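Local structure of minor pilin subunit PapF (Escherichia coli, 2W07) at residues P13-N18 and I46-P51; F81-Y86 and F120-F125; A75-H80 and D136-A141; N31-D36 and P124-S129. The protein is a minor subunit of fimbriae (pili), the surface filaments that enable the bacterium to colonise the epithelium of specific host organs. The protein carries 1 engineered substitution. All coordinates share one frame; numbering follows the deposited sequence.

Contact 1: P13-N18 and I46-P51; sequences PPCTIN and ISISCP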
loop_
_atom_site.group_PDB
_atom_site.type_symbol
_atom_site.label_atom_id
_atom_site.label_comp_id
_atom_site.label_asym_id
_atom_site.label_seq_id
_atom_site.Cartn_x
_atom_site.Cartn_y
_atom_site.Cartn_z
ATOM N N PRO B 13 -1.456 1.645 -13.385
ATOM C CA PRO B 13 -2.158 0.890 -12.346
ATOM C C PRO B 13 -1.274 0.201 -11.327
ATOM O O PRO B 13 -0.068 0.075 -11.510
ATOM C CB PRO B 13 -2.978 -0.111 -13.160
ATOM C CG PRO B 13 -2.036 -0.447 -14.261
ATOM C CD PRO B 13 -1.473 0.911 -14.665
ATOM N N PRO B 14 -1.876 -0.248 -10.218
ATOM C CA PRO B 14 -1.114 -0.936 -9.179
ATOM C C PRO B 14 -0.832 -2.362 -9.628
ATOM O O PRO B 14 -1.413 -2.843 -10.601
ATOM C CB PRO B 14 -2.039 -0.864 -7.970
ATOM C CG PRO B 14 -3.385 -0.879 -8.579
ATOM C CD PRO B 14 -3.243 0.045 -9.758
ATOM N N CYS B 15 0.055 -3.036 -8.919
ATOM C CA CYS B 15 0.417 -4.396 -9.270
ATOM C C CYS B 15 -0.723 -5.391 -9.069
ATOM O O CYS B 15 -1.604 -5.197 -8.231
ATOM C CB CYS B 15 1.626 -4.812 -8.448
ATOM S SG CYS B 15 2.841 -3.467 -8.277
ATOM N N THR B 16 -0.704 -6.448 -9.873
ATOM C CA THR B 16 -1.704 -7.503 -9.801
ATOM C C THR B 16 -1.141 -8.545 -8.837
ATOM O O THR B 16 0.039 -8.878 -8.901
ATOM C CB THR B 16 -1.952 -8.118 -11.207
ATOM O OG1 THR B 16 -2.574 -9.406 -11.081
ATOM C CG2 THR B 16 -0.644 -8.253 -11.961
ATOM N N ILE B 17 -1.982 -9.047 -7.938
ATOM C CA ILE B 17 -1.544 -10.019 -6.944
ATOM C C ILE B 17 -1.961 -11.442 -7.286
ATOM O O ILE B 17 -3.153 -11.760 -7.358
ATOM C CB ILE B 17 -2.073 -9.637 -5.551
ATOM C CG1 ILE B 17 -1.705 -8.178 -5.251
ATOM C CG2 ILE B 17 -1.486 -10.557 -4.499
ATOM C CD1 ILE B 17 -0.217 -7.869 -5.388
ATOM N N ASN B 18 -0.945 -12.285 -7.469
ATOM C CA ASN B 18 -1.086 -13.683 -7.854
ATOM C C ASN B 18 -2.238 -13.894 -8.841
ATOM O O ASN B 18 -3.173 -14.660 -8.614
ATOM C CB ASN B 18 -1.185 -14.591 -6.614
ATOM C CG ASN B 18 -2.590 -14.777 -6.122
ATOM O OD1 ASN B 18 -3.326 -13.812 -5.934
ATOM N ND2 ASN B 18 -2.975 -16.035 -5.895
ATOM N N ILE B 46 2.945 -15.793 -2.943
ATOM C CA ILE B 46 2.046 -15.068 -3.824
ATOM C C ILE B 46 2.847 -14.106 -4.700
ATOM O O ILE B 46 3.690 -13.354 -4.212
ATOM C CB ILE B 46 0.968 -14.319 -3.008
ATOM C CG1 ILE B 46 1.613 -13.306 -2.066
ATOM C CG2 ILE B 46 0.168 -15.314 -2.182
ATOM C CD1 ILE B 46 1.757 -11.934 -2.658
ATOM N N SER B 47 2.580 -14.155 -6.002
ATOM C CA SER B 47 3.281 -13.325 -6.972
ATOM C C SER B 47 2.773 -11.890 -7.070
ATOM O O SER B 47 1.576 -11.622 -6.923
ATOM C CB SER B 47 3.218 -13.986 -8.350
ATOM O OG SER B 47 1.872 -14.207 -8.736
ATOM N N ILE B 48 3.707 -10.979 -7.327
ATOM C CA ILE B 48 3.419 -9.556 -7.462
ATOM C C ILE B 48 3.917 -9.078 -8.828
ATOM O O ILE B 48 5.121 -8.923 -9.031
ATOM C CB ILE B 48 4.153 -8.724 -6.380
ATOM C CG1 ILE B 48 4.039 -9.396 -5.010
ATOM C CG2 ILE B 48 3.577 -7.319 -6.332
ATOM C CD1 ILE B 48 2.638 -9.465 -4.469
ATOM N N SER B 49 2.995 -8.844 -9.758
ATOM C CA SER B 49 3.345 -8.379 -11.103
ATOM C C SER B 49 3.019 -6.895 -11.246
ATOM O O SER B 49 1.854 -6.505 -11.215
ATOM C CB SER B 49 2.574 -9.186 -12.156
ATOM O OG SER B 49 2.689 -8.602 -13.446
ATOM N N CYS B 50 4.048 -6.072 -11.405
ATOM C CA CYS B 50 3.853 -4.630 -11.528
ATOM C C CYS B 50 4.051 -4.080 -12.936
ATOM O O CYS B 50 4.684 -4.716 -13.776
ATOM C CB CYS B 50 4.793 -3.888 -10.581
ATOM S SG CYS B 50 4.609 -4.307 -8.823
ATOM N N PRO B 51 3.505 -2.876 -13.202
ATOM C CA PRO B 51 3.567 -2.153 -14.480
ATOM C C PRO B 51 4.923 -1.506 -14.777
ATOM O O PRO B 51 5.333 -1.408 -15.938
ATOM C CB PRO B 51 2.471 -1.093 -14.337
ATOM C CG PRO B 51 1.544 -1.674 -13.312
ATOM C CD PRO B 51 2.510 -2.247 -12.319
HETATM O O HOH W 1 0.211 -11.614 -10.019
#
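Cys15 and Cys50 are joined by a disulfide, SG to SG 2.0 Å, which staples residues 13-18 to the end of strand 42-49, just past its last residue, at one border of the antiparallel sheet in this immunoglobulin-like pilin fold. Its central torsion of 95° is close to the relaxed value for such a bond. Beside the bridge, Ile48 CG2 packs against Cys15 CB at 3.8 Å. Ile17 and Ile48, a non-hydrogen-bonded pair, continue the same face: the two run abreast in a common direction, with their CD1 methyls tight at 3.4 Å, while Ile46 CD1 closes on Ile17 CG2 from an oblique direction. On the other face Thr16 and Ser49 sit opposite each other as a hydrogen-bonded pair. With Thr16 OG1 anti to the backbone N (chi1 161°), the methyl CG2 is turned onto Ser49 CB, 3.4 Å away. Thr16 N donates to Ser49 O over 2.9 Å and Ser49 N returns a bond to Thr16 O, after which Asn18 N grips Ser47 O. Further out, Tyr147 OH bonds to Cys15 N, and Ile46 and Ile48 pair through their backbones with Phe118 and Ser116 of strand 116-126. Ile17 also packs on an apolar side chain of another protein's chain. A water donates to Thr16 O at 3.0 Å and holds a weak bond with Ser47 OG.

Contact 2: F81-Y86 and F120-F125; sequences FGIALY and FTSVPF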
loop_
_atom_site.group_PDB
_atom_site.type_symbol
_atom_site.label_atom_id
_atom_site.label_comp_id
_atom_site.label_asym_id
_atom_site.label_seq_id
_atom_site.Cartn_x
_atom_site.Cartn_y
_atom_site.Cartn_z
ATOM N N PHE B 81 -7.079 -21.129 20.211
ATOM C CA PHE B 81 -6.457 -21.665 19.009
ATOM C C PHE B 81 -6.247 -20.558 17.977
ATOM O O PHE B 81 -7.176 -19.821 17.644
ATOM C CB PHE B 81 -7.330 -22.759 18.409
ATOM C CG PHE B 81 -6.748 -23.376 17.173
ATOM C CD1 PHE B 81 -5.738 -24.321 17.266
ATOM C CD2 PHE B 81 -7.184 -22.980 15.915
ATOM C CE1 PHE B 81 -5.168 -24.863 16.121
ATOM C CE2 PHE B 81 -6.618 -23.516 14.768
ATOM C CZ PHE B 81 -5.609 -24.457 14.873
ATOM N N GLY B 82 -5.027 -20.441 17.469
ATOM C CA GLY B 82 -4.754 -19.409 16.487
ATOM C C GLY B 82 -3.766 -19.825 15.422
ATOM O O GLY B 82 -3.261 -20.950 15.419
ATOM N N ILE B 83 -3.495 -18.907 14.502
ATOM C CA ILE B 83 -2.553 -19.158 13.419
ATOM C C ILE B 83 -1.415 -18.155 13.533
ATOM O O ILE B 83 -1.641 -16.950 13.461
ATOM C CB ILE B 83 -3.222 -18.995 12.039
ATOM C CG1 ILE B 83 -4.430 -19.929 11.927
ATOM C CG2 ILE B 83 -2.215 -19.286 10.932
ATOM C CD1 ILE B 83 -4.088 -21.402 11.993
ATOM N N ALA B 84 -0.199 -18.658 13.729
ATOM C CA ALA B 84 0.984 -17.807 13.848
ATOM C C ALA B 84 1.571 -17.567 12.459
ATOM O O ALA B 84 1.557 -18.461 11.618
ATOM C CB ALA B 84 2.023 -18.472 14.754
ATOM N N LEU B 85 2.095 -16.365 12.222
ATOM C CA LEU B 85 2.662 -16.028 10.917
ATOM C C LEU B 85 4.156 -15.709 10.960
ATOM O O LEU B 85 4.646 -15.095 11.911
ATOM C CB LEU B 85 1.924 -14.830 10.307
ATOM C CG LEU B 85 0.403 -14.870 10.141
ATOM C CD1 LEU B 85 -0.062 -13.592 9.458
ATOM C CD2 LEU B 85 -0.003 -16.082 9.327
ATOM N N TYR B 86 4.868 -16.123 9.914
ATOM C CA TYR B 86 6.301 -15.880 9.798
ATOM C C TYR B 86 6.644 -15.425 8.379
ATOM O O TYR B 86 6.022 -15.862 7.412
ATOM C CB TYR B 86 7.096 -17.148 10.128
ATOM C CG TYR B 86 6.889 -17.663 11.535
ATOM C CD1 TYR B 86 5.747 -18.389 11.871
ATOM C CD2 TYR B 86 7.826 -17.403 12.539
ATOM C CE1 TYR B 86 5.538 -18.841 13.168
ATOM C CE2 TYR B 86 7.628 -17.853 13.844
ATOM C CZ TYR B 86 6.479 -18.571 14.150
ATOM O OH TYR B 86 6.267 -19.018 15.432
ATOM N N PHE B 120 5.171 -16.250 2.880
ATOM C CA PHE B 120 4.911 -16.192 4.312
ATOM C C PHE B 120 4.494 -17.565 4.802
ATOM O O PHE B 120 3.850 -18.326 4.080
ATOM C CB PHE B 120 3.841 -15.139 4.643
ATOM C CG PHE B 120 2.463 -15.471 4.145
ATOM C CD1 PHE B 120 1.487 -15.935 5.023
ATOM C CD2 PHE B 120 2.126 -15.286 2.807
ATOM C CE1 PHE B 120 0.191 -16.206 4.579
ATOM C CE2 PHE B 120 0.835 -15.554 2.349
ATOM C CZ PHE B 120 -0.135 -16.015 3.240
ATOM N N THR B 121 4.891 -17.886 6.026
ATOM C CA THR B 121 4.572 -19.175 6.608
ATOM C C THR B 121 3.566 -19.060 7.749
ATOM O O THR B 121 3.692 -18.204 8.629
ATOM C CB THR B 121 5.844 -19.863 7.114
ATOM O OG1 THR B 121 6.691 -20.152 5.997
ATOM C CG2 THR B 121 5.506 -21.156 7.837
ATOM N N SER B 122 2.563 -19.930 7.712
ATOM C CA SER B 122 1.524 -19.953 8.727
ATOM C C SER B 122 1.558 -21.296 9.435
ATOM O O SER B 122 1.619 -22.344 8.795
ATOM C CB SER B 122 0.151 -19.744 8.081
ATOM O OG SER B 122 0.115 -18.541 7.330
ATOM N N VAL B 123 1.523 -21.265 10.761
ATOM C CA VAL B 123 1.549 -22.493 11.539
ATOM C C VAL B 123 0.576 -22.427 12.714
ATOM O O VAL B 123 0.567 -21.459 13.476
ATOM C CB VAL B 123 2.981 -22.785 12.055
ATOM C CG1 VAL B 123 3.562 -21.547 12.697
ATOM C CG2 VAL B 123 2.956 -23.945 13.046
ATOM N N PRO B 124 -0.264 -23.465 12.870
ATOM C CA PRO B 124 -1.242 -23.516 13.959
ATOM C C PRO B 124 -0.593 -23.325 15.324
ATOM O O PRO B 124 0.545 -23.738 15.547
ATOM C CB PRO B 124 -1.896 -24.887 13.773
ATOM C CG PRO B 124 -0.838 -25.689 13.088
ATOM C CD PRO B 124 -0.298 -24.709 12.084
ATOM N N PHE B 125 -1.327 -22.686 16.230
ATOM C CA PHE B 125 -0.822 -22.399 17.563
ATOM C C PHE B 125 -1.918 -22.394 18.633
ATOM O O PHE B 125 -2.899 -21.660 18.523
ATOM C CB PHE B 125 -0.128 -21.036 17.547
ATOM C CG PHE B 125 0.371 -20.584 18.890
ATOM C CD1 PHE B 125 1.481 -21.180 19.474
ATOM C CD2 PHE B 125 -0.271 -19.557 19.572
ATOM C CE1 PHE B 125 1.946 -20.762 20.719
ATOM C CE2 PHE B 125 0.185 -19.129 20.818
ATOM C CZ PHE B 125 1.294 -19.733 21.391
#
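The Tyr86 ring takes Thr121 O at its edge, in the ring plane, and brings CE1 to 3.4 Å from Val123 CG1, the two side chains running at a slant to one another. This is cross-strand packing in the antiparallel sheet of the immunoglobulin-like pilin fold, between strands 81-87 and 116-126, whose directions differ by 150° over these segments. At the other end Phe81 CG stands anti to the backbone N (chi1 -179°), and the ring flanks Pro124, its CZ 3.9 Å from Pro124 CB. The same ring also meets those of Phe137 and His34. Ala84 joins Tyr86 and Val123 on their face, its CB 4.0 Å from Val123 CG1. The opposite face carries Ile83, Leu85, Ser122 and Pro124, where Ile83 CG2 rests on Ser122 CB at 3.7 Å; Leu85, Phe120 and Ser122 also pack on apolar side chains of another protein's chain. Six backbone hydrogen bonds bind the strands, two each for the pairs Gly82-Phe125, Ala84-Val123 and Tyr86-Thr121; in the first, Gly82 N reaches Phe125 O over 2.7 Å. The Thr121 hydroxyl turns elsewhere, to Gly88 O, Gly90 N and Thr43 OG1. On the face of Ile83, the methyl CD2 of Leu85 packs 3.2 Å from Ser122 OG.

Contact 3: A75-H80 and D136-A141; sequences ATNITH and DFRTTA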
loop_
_atom_site.group_PDB
_atom_site.type_symbol
_atom_site.label_atom_id
_atom_site.label_comp_id
_atom_site.label_asym_id
_atom_site.label_seq_id
_atom_site.Cartn_x
_atom_site.Cartn_y
_atom_site.Cartn_z
ATOM N N ALA B 75 -6.236 -14.835 15.794
ATOM C CA ALA B 75 -7.196 -15.648 16.516
ATOM C C ALA B 75 -8.017 -16.356 15.449
ATOM O O ALA B 75 -8.023 -15.944 14.287
ATOM C CB ALA B 75 -8.095 -14.765 17.382
ATOM N N THR B 76 -8.690 -17.432 15.830
ATOM C CA THR B 76 -9.523 -18.170 14.889
ATOM C C THR B 76 -10.923 -18.241 15.483
ATOM O O THR B 76 -11.231 -17.515 16.425
ATOM C CB THR B 76 -9.002 -19.598 14.681
ATOM O OG1 THR B 76 -9.180 -20.350 15.888
ATOM C CG2 THR B 76 -7.525 -19.575 14.304
ATOM N N ASN B 77 -11.769 -19.110 14.935
ATOM C CA ASN B 77 -13.125 -19.261 15.448
ATOM C C ASN B 77 -13.136 -20.359 16.505
ATOM O O ASN B 77 -14.152 -21.017 16.736
ATOM C CB ASN B 77 -14.103 -19.589 14.311
ATOM C CG ASN B 77 -13.780 -20.897 13.612
ATOM O OD1 ASN B 77 -12.647 -21.129 13.190
ATOM N ND2 ASN B 77 -14.785 -21.755 13.475
ATOM N N ILE B 78 -11.982 -20.547 17.137
ATOM C CA ILE B 78 -11.808 -21.538 18.194
ATOM C C ILE B 78 -11.021 -20.882 19.319
ATOM O O ILE B 78 -9.909 -20.400 19.107
ATOM C CB ILE B 78 -11.024 -22.772 17.702
ATOM C CG1 ILE B 78 -11.824 -23.506 16.628
ATOM C CG2 ILE B 78 -10.737 -23.704 18.870
ATOM C CD1 ILE B 78 -11.203 -24.824 16.185
ATOM N N THR B 79 -11.603 -20.851 20.512
ATOM C CA THR B 79 -10.943 -20.237 21.657
ATOM C C THR B 79 -9.618 -20.953 21.929
ATOM O O THR B 79 -9.529 -22.174 21.796
ATOM C CB THR B 79 -11.821 -20.329 22.920
ATOM O OG1 THR B 79 -13.203 -20.199 22.556
ATOM C CG2 THR B 79 -11.455 -19.214 23.906
ATOM N N HIS B 80 -8.598 -20.185 22.303
ATOM C CA HIS B 80 -7.272 -20.728 22.605
ATOM C C HIS B 80 -6.546 -21.342 21.409
ATOM O O HIS B 80 -5.515 -21.998 21.569
ATOM C CB HIS B 80 -7.362 -21.765 23.732
ATOM C CG HIS B 80 -7.730 -21.180 25.059
ATOM N ND1 HIS B 80 -6.996 -20.181 25.661
ATOM C CD2 HIS B 80 -8.763 -21.444 25.894
ATOM C CE1 HIS B 80 -7.562 -19.852 26.810
ATOM N NE2 HIS B 80 -8.635 -20.603 26.974
ATOM N N ASP B 136 -13.230 -27.848 13.481
ATOM C CA ASP B 136 -12.962 -27.083 12.269
ATOM C C ASP B 136 -12.644 -25.656 12.679
ATOM O O ASP B 136 -13.151 -25.171 13.693
ATOM C CB ASP B 136 -14.185 -27.074 11.346
ATOM C CG ASP B 136 -14.362 -28.375 10.596
ATOM O OD1 ASP B 136 -13.438 -28.761 9.850
ATOM O OD2 ASP B 136 -15.428 -29.009 10.744
ATOM N N PHE B 137 -11.810 -24.983 11.894
ATOM C CA PHE B 137 -11.444 -23.605 12.195
ATOM C C PHE B 137 -11.215 -22.815 10.920
ATOM O O PHE B 137 -10.873 -23.372 9.881
ATOM C CB PHE B 137 -10.172 -23.559 13.053
ATOM C CG PHE B 137 -8.901 -23.761 12.270
ATOM C CD1 PHE B 137 -8.345 -22.715 11.535
ATOM C CD2 PHE B 137 -8.275 -25.001 12.242
ATOM C CE1 PHE B 137 -7.186 -22.905 10.783
ATOM C CE2 PHE B 137 -7.114 -25.199 11.494
ATOM C CZ PHE B 137 -6.571 -24.148 10.762
ATOM N N ARG B 138 -11.403 -21.508 11.019
ATOM C CA ARG B 138 -11.197 -20.606 9.901
ATOM C C ARG B 138 -10.950 -19.208 10.446
ATOM O O ARG B 138 -11.501 -18.826 11.479
ATOM C CB ARG B 138 -12.407 -20.619 8.956
ATOM C CG ARG B 138 -13.759 -20.727 9.637
ATOM C CD ARG B 138 -14.865 -20.971 8.613
ATOM N NE ARG B 138 -14.532 -22.067 7.702
ATOM C CZ ARG B 138 -15.347 -22.544 6.765
ATOM N NH1 ARG B 138 -16.558 -22.029 6.606
ATOM N NH2 ARG B 138 -14.951 -23.542 5.986
ATOM N N THR B 139 -10.103 -18.456 9.758
ATOM C CA THR B 139 -9.780 -17.105 10.179
ATOM C C THR B 139 -9.441 -16.273 8.956
ATOM O O THR B 139 -9.227 -16.814 7.867
ATOM C CB THR B 139 -8.594 -17.113 11.164
ATOM O OG1 THR B 139 -8.266 -15.769 11.534
ATOM C CG2 THR B 139 -7.391 -17.785 10.539
ATOM N N THR B 140 -9.407 -14.957 9.131
ATOM C CA THR B 140 -9.108 -14.056 8.025
ATOM C C THR B 140 -8.151 -12.943 8.437
ATOM O O THR B 140 -8.266 -12.367 9.525
ATOM C CB THR B 140 -10.388 -13.394 7.476
ATOM O OG1 THR B 140 -11.456 -14.350 7.450
ATOM C CG2 THR B 140 -10.152 -12.895 6.062
ATOM N N ALA B 141 -7.205 -12.652 7.555
ATOM C CA ALA B 141 -6.223 -11.605 7.785
ATOM C C ALA B 141 -6.247 -10.663 6.583
ATOM O O ALA B 141 -6.549 -11.080 5.465
ATOM C CB ALA B 141 -4.830 -12.214 7.942
#
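Hydrogen bonds between Asn77 and Arg138, and between Ala75 and Thr139, tie the end of strand 73-75 and the loop after it to the start of strand 138-147. Arg138 N donates to Asn77 OD1 at a rather short 2.5 Å, approaching 35° out of the plane of the amide carbonyl. A long, weak bond of 3.5 Å from Asn77 N to Arg138 O accompanies it. The hydroxyl OG1 of Thr139, anti to its own N (chi1 178°), donates to Ala75 O at 2.8 Å. Within the loop, Thr76 OG1 accepts from Ile78 N in an ST turn and is also bonded to Phe81 O, which anchors the turn on the next strand.

Apolar contacts fill in between. Ile78 CD1 meets Phe137 CB at 3.5 Å with the side chains slanted against each other, and Thr76 CG2 lies 4.1 Å from Thr139 CB. Arg138 to Ala141 also pair in parallel with a strand of another protein's chain, an arrangement consistent with chaperone donor-strand complementation of a pilin. With Asn77 and Thr139 side chains supplying the stronger bonds, the loop is held to the strand without regular sheet pairing.

Contact 4: N31-D36 and P124-S129; sequences NPEHVD and PFRNGS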
loop_
_atom_site.group_PDB
_atom_site.type_symbol
_atom_site.label_atom_id
_atom_site.label_comp_id
_atom_site.label_asym_id
_atom_site.label_seq_id
_atom_site.Cartn_x
_atom_site.Cartn_y
_atom_site.Cartn_z
ATOM N N ASN B 31 -6.291 -32.202 13.389
ATOM C CA ASN B 31 -6.944 -32.021 14.679
ATOM C C ASN B 31 -6.293 -30.826 15.359
ATOM O O ASN B 31 -5.072 -30.781 15.502
ATOM C CB ASN B 31 -6.767 -33.265 15.553
ATOM C CG ASN B 31 -7.600 -33.208 16.824
ATOM O OD1 ASN B 31 -7.557 -32.226 17.566
ATOM N ND2 ASN B 31 -8.360 -34.268 17.081
ATOM N N PRO B 32 -7.098 -29.837 15.782
ATOM C CA PRO B 32 -6.577 -28.640 16.451
ATOM C C PRO B 32 -5.635 -28.937 17.624
ATOM O O PRO B 32 -5.142 -28.019 18.281
ATOM C CB PRO B 32 -7.848 -27.916 16.883
ATOM C CG PRO B 32 -8.791 -28.240 15.765
ATOM C CD PRO B 32 -8.553 -29.722 15.569
ATOM N N GLU B 33 -5.392 -30.221 17.883
ATOM C CA GLU B 33 -4.491 -30.645 18.955
ATOM C C GLU B 33 -3.107 -30.942 18.382
ATOM O O GLU B 33 -2.838 -32.051 17.918
ATOM C CB GLU B 33 -5.042 -31.891 19.649
ATOM C CG GLU B 33 -6.080 -31.591 20.712
ATOM C CD GLU B 33 -5.499 -30.805 21.871
ATOM O OE1 GLU B 33 -5.118 -29.633 21.661
ATOM O OE2 GLU B 33 -5.414 -31.360 22.989
ATOM N N HIS B 34 -2.230 -29.944 18.430
ATOM C CA HIS B 34 -0.880 -30.070 17.894
ATOM C C HIS B 34 0.180 -29.457 18.807
ATOM O O HIS B 34 -0.130 -28.936 19.878
ATOM C CB HIS B 34 -0.826 -29.389 16.537
ATOM C CG HIS B 34 -1.418 -28.019 16.550
ATOM N ND1 HIS B 34 -0.961 -27.024 17.386
ATOM C CD2 HIS B 34 -2.463 -27.491 15.871
ATOM C CE1 HIS B 34 -1.698 -25.942 17.223
ATOM N NE2 HIS B 34 -2.617 -26.199 16.309
ATOM N N VAL B 35 1.431 -29.506 18.352
ATOM C CA VAL B 35 2.569 -28.992 19.108
ATOM C C VAL B 35 2.852 -27.507 18.918
ATOM O O VAL B 35 3.715 -26.948 19.592
ATOM C CB VAL B 35 3.850 -29.770 18.750
ATOM C CG1 VAL B 35 3.679 -31.236 19.099
ATOM C CG2 VAL B 35 4.151 -29.618 17.267
ATOM N N ASP B 36 2.124 -26.879 17.997
ATOM C CA ASP B 36 2.277 -25.456 17.693
ATOM C C ASP B 36 3.689 -24.919 17.915
ATOM O O ASP B 36 3.874 -23.829 18.454
ATOM C CB ASP B 36 1.280 -24.618 18.504
ATOM C CG ASP B 36 1.404 -24.836 19.994
ATOM O OD1 ASP B 36 0.993 -25.910 20.473
ATOM O OD2 ASP B 36 1.914 -23.936 20.690
ATOM N N PRO B 124 -0.264 -23.465 12.870
ATOM C CA PRO B 124 -1.242 -23.516 13.959
ATOM C C PRO B 124 -0.593 -23.325 15.324
ATOM O O PRO B 124 0.545 -23.738 15.547
ATOM C CB PRO B 124 -1.896 -24.887 13.773
ATOM C CG PRO B 124 -0.838 -25.689 13.088
ATOM C CD PRO B 124 -0.298 -24.709 12.084
ATOM N N PHE B 125 -1.327 -22.686 16.230
ATOM C CA PHE B 125 -0.822 -22.399 17.563
ATOM C C PHE B 125 -1.918 -22.394 18.633
ATOM O O PHE B 125 -2.899 -21.660 18.523
ATOM C CB PHE B 125 -0.128 -21.036 17.547
ATOM C CG PHE B 125 0.371 -20.584 18.890
ATOM C CD1 PHE B 125 1.481 -21.180 19.474
ATOM C CD2 PHE B 125 -0.271 -19.557 19.572
ATOM C CE1 PHE B 125 1.946 -20.762 20.719
ATOM C CE2 PHE B 125 0.185 -19.129 20.818
ATOM C CZ PHE B 125 1.294 -19.733 21.391
ATOM N N ARG B 126 -1.760 -23.217 19.664
ATOM C CA ARG B 126 -2.742 -23.226 20.741
ATOM C C ARG B 126 -2.068 -22.742 22.014
ATOM O O ARG B 126 -1.079 -23.312 22.467
ATOM C CB ARG B 126 -3.386 -24.611 20.914
ATOM C CG ARG B 126 -2.458 -25.792 21.031
ATOM C CD ARG B 126 -3.278 -27.086 20.959
ATOM N NE ARG B 126 -2.451 -28.283 21.097
ATOM C CZ ARG B 126 -2.128 -28.846 22.256
ATOM N NH1 ARG B 126 -2.568 -28.328 23.396
ATOM N NH2 ARG B 126 -1.352 -29.922 22.276
ATOM N N ASN B 127 -2.607 -21.658 22.564
ATOM C CA ASN B 127 -2.065 -21.022 23.757
ATOM C C ASN B 127 -2.656 -21.542 25.055
ATOM O O ASN B 127 -2.579 -20.872 26.086
ATOM C CB ASN B 127 -2.296 -19.520 23.677
ATOM C CG ASN B 127 -3.768 -19.162 23.758
ATOM O OD1 ASN B 127 -4.633 -20.017 23.554
ATOM N ND2 ASN B 127 -4.062 -17.899 24.051
ATOM N N GLY B 128 -3.254 -22.726 25.008
ATOM C CA GLY B 128 -3.828 -23.291 26.210
ATOM C C GLY B 128 -3.959 -24.802 26.159
ATOM O O GLY B 128 -4.128 -25.392 25.088
ATOM N N SER B 129 -3.851 -25.436 27.323
ATOM C CA SER B 129 -4.003 -26.877 27.408
ATOM C C SER B 129 -5.498 -27.107 27.598
ATOM O O SER B 129 -6.259 -26.151 27.752
ATOM C CB SER B 129 -3.223 -27.436 28.606
ATOM O OG SER B 129 -3.647 -26.834 29.819
#
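The His34 imidazole is sandwiched, with Pro124 CG over one face and Pro32 O over the other, and Phe125 C at its edge. The proline contact is a CH-pi interaction, CG to the ring centroid 3.9 Å and 24° off the normal. In this way the loop 31-36 folds over the end of strand 116-126 at one pole of the immunoglobulin-like pilin fold. Arg126 runs past His34 in the opposite direction, extended from CG to NE, and carries its guanidinium between two acidic residues. Glu33, its chain bent at chi2, crosses Arg126 at about a right angle and brings OE1 to 3.0 Å from NE. OE1 lies over the face, well out of the guanidinium plane, so no N-H points at it and the salt bridge rests on charge; the two planes are 58° apart. Asp36 OD1 is over the opposite face, farther off at 4.2 Å from Arg126 NE. The backbone supplies what the carboxylates do not: Arg126 NE and NH2 both make weak, bent bonds to His34 O, at 2.7 Å from NE. The two carboxylates probably offset the arginine's charge, Glu33 the more closely. His34 and Pro32 are backed by Phe81, and Leu132 packs on Pro32 and Glu33. The Asp36 carboxylate stands 71° to the Phe125 ring and crosses it at a slant, its OD2 3.0 Å from Phe125 CD1, while Asp36 CA makes a CH...O contact of 3.2 Å with Pro124 O.

Overall arrangement
Contacts 1, 2 and 4 all reach the five-stranded antiparallel sheet, where strand 116-126 lies between 42-49 and 81-87. Contact 1 sits near one end of the domain, its centre about 35 Å from that of contact 4 and about 28 Å from that of contact 3. Contacts 2, 3 and 4 cluster with centres about 10 to 12 Å apart: contacts 2 and 4 share Pro124 and Phe125, and Phe81 touches residues of both contacts 3 and 4. Along the chain, both segments of contact 1 precede those of contact 2, which lies inside the span bounded by contact 3; the segments of contact 4 alternate with those of contacts 1 and 3. Contact 1 thus fixes one end of the pilin domain, and contacts 2 to 4 hold the other.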